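Local coordinates for jacalin-type lectin domain-containing protein (Musa acuminata, PDB 7KMU) that probably binds mannose-containing glycans as a jacalin-related lectin, an antiviral banana protein that also has mitogenic activity, at residues 114-118 with 119-123. Numbering follows the deposited sequence.
Sequences IPVAE and GKIAG
V116 lays a methyl group against the backbone of G119 across the corner where one strand of this lectin domain gives way to the next, a compact case of a chain passing from sheet to sheet within a few residues. The chain runs extended through V116 and turns at A117, where the backbone takes helix-like angles (phi/psi -70°/-35°), and G119 follows at a positive phi of 114°, a conformation in which a beta carbon would collide with the carbonyl oxygen of E118. No direct hydrogen bond spans the corner. Instead one water donates to both V116 O and G119 O, at 2.7 Å from each, and so bridges the two carbonyls.

V116 turns its side chain toward the chain beyond the corner. With CG1 anti to the backbone N, that methyl lies against the peptide leaving G119, 3.4 Å from G119 C and 3.8 Å from K120 N. The other branch, CG2, reaches I121 CG1 at 4.1 Å, the two side chains meeting at a slant in a light apolar contact. E118 points away from the bend, its extended chain carrying the carboxylate to the second subunit, where OE1 accepts hydrogen bonds from the backbone N of G3 and A4.

The corner joins two of the three four-stranded sheets of the jacalin beta-prism: strand 110-116 borders strand 73-83, and strand 118-128 lies beside strand 132-140. I121 packs on V137, L139, I73 and M76, touching both sheets, and its backbone is hydrogen-bonded to I73; E118 extends its sheet into the neighbouring subunit through an antiparallel ladder.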
loop_
_atom_site.group_PDB
_atom_site.type_symbol
_atom_site.label_atom_id
_atom_site.label_comp_id
_atom_site.label_asym_id
_atom_site.label_seq_id
_atom_site.Cartn_x
_atom_site.Cartn_y
_atom_site.Cartn_z
ATOM N N ILE B 114 3.029 -3.273 1.814
ATOM C CA ILE B 114 2.608 -2.041 2.478
ATOM C C ILE B 114 3.638 -1.676 3.533
ATOM O O ILE B 114 3.444 -1.987 4.706
ATOM C CB ILE B 114 1.174 -2.135 3.076
ATOM C CG1 ILE B 114 0.168 -2.602 2.039
ATOM C CG2 ILE B 114 0.723 -0.792 3.704
ATOM C CD1 ILE B 114 0.160 -4.182 1.736
ATOM N N PRO B 115 4.748 -1.040 3.134
ATOM C CA PRO B 115 5.745 -0.625 4.135
ATOM C C PRO B 115 5.306 0.684 4.790
ATOM O O PRO B 115 5.204 1.707 4.112
ATOM C CB PRO B 115 7.031 -0.460 3.319
ATOM C CG PRO B 115 6.613 -0.364 1.891
ATOM C CD PRO B 115 5.143 -0.653 1.766
ATOM N N VAL B 116 4.993 0.665 6.082
ATOM C CA VAL B 116 4.546 1.887 6.744
ATOM C C VAL B 116 5.782 2.623 7.271
ATOM O O VAL B 116 6.378 2.206 8.274
ATOM C CB VAL B 116 3.470 1.643 7.844
ATOM C CG1 VAL B 116 2.936 2.964 8.378
ATOM C CG2 VAL B 116 2.315 0.787 7.312
ATOM N N ALA B 117 6.208 3.676 6.545
ATOM C CA ALA B 117 7.377 4.477 6.926
ATOM C C ALA B 117 7.091 5.311 8.169
ATOM O O ALA B 117 7.992 5.546 8.977
ATOM C CB ALA B 117 7.789 5.376 5.773
ATOM N N GLU B 118 5.850 5.781 8.309
ATOM C CA GLU B 118 5.412 6.569 9.462
ATOM C C GLU B 118 3.976 6.181 9.756
ATOM O O GLU B 118 3.113 6.275 8.875
ATOM C CB GLU B 118 5.521 8.077 9.175
ATOM C CG GLU B 118 5.449 8.933 10.429
ATOM C CD GLU B 118 5.811 10.395 10.239
ATOM O OE1 GLU B 118 5.127 11.257 10.834
ATOM O OE2 GLU B 118 6.785 10.679 9.505
ATOM N N GLY B 119 3.742 5.713 10.974
ATOM C CA GLY B 119 2.434 5.251 11.405
ATOM C C GLY B 119 2.428 3.763 11.689
ATOM O O GLY B 119 3.492 3.135 11.787
ATOM N N LYS B 120 1.220 3.183 11.807
ATOM C CA LYS B 120 1.042 1.764 12.102
ATOM C C LYS B 120 -0.194 1.159 11.456
ATOM O O LYS B 120 -1.142 1.873 11.117
ATOM C CB LYS B 120 0.997 1.528 13.628
ATOM C CG LYS B 120 -0.194 2.182 14.336
ATOM C CD LYS B 120 -0.226 1.848 15.837
ATOM C CE LYS B 120 -1.321 2.647 16.511
ATOM N NZ LYS B 120 -1.341 2.442 17.984
ATOM N N ILE B 121 -0.184 -0.164 11.316
ATOM C CA ILE B 121 -1.345 -0.915 10.877
ATOM C C ILE B 121 -2.167 -1.165 12.147
ATOM O O ILE B 121 -1.651 -1.716 13.137
ATOM C CB ILE B 121 -0.913 -2.207 10.150
ATOM C CG1 ILE B 121 -0.469 -1.849 8.724
ATOM C CG2 ILE B 121 -2.049 -3.276 10.138
ATOM C CD1 ILE B 121 0.333 -2.912 7.970
ATOM N N ALA B 122 -3.451 -0.782 12.112
ATOM C CA ALA B 122 -4.307 -0.843 13.288
ATOM C C ALA B 122 -5.546 -1.702 13.152
ATOM O O ALA B 122 -6.413 -1.678 14.027
ATOM C CB ALA B 122 -4.714 0.574 13.670
ATOM N N GLY B 123 -5.635 -2.470 12.083
ATOM C CA GLY B 123 -6.807 -3.300 11.857
ATOM C C GLY B 123 -6.813 -3.848 10.454
ATOM O O GLY B 123 -5.955 -3.499 9.637
HETATM O O HOH W 1 6.008 2.633 10.925
#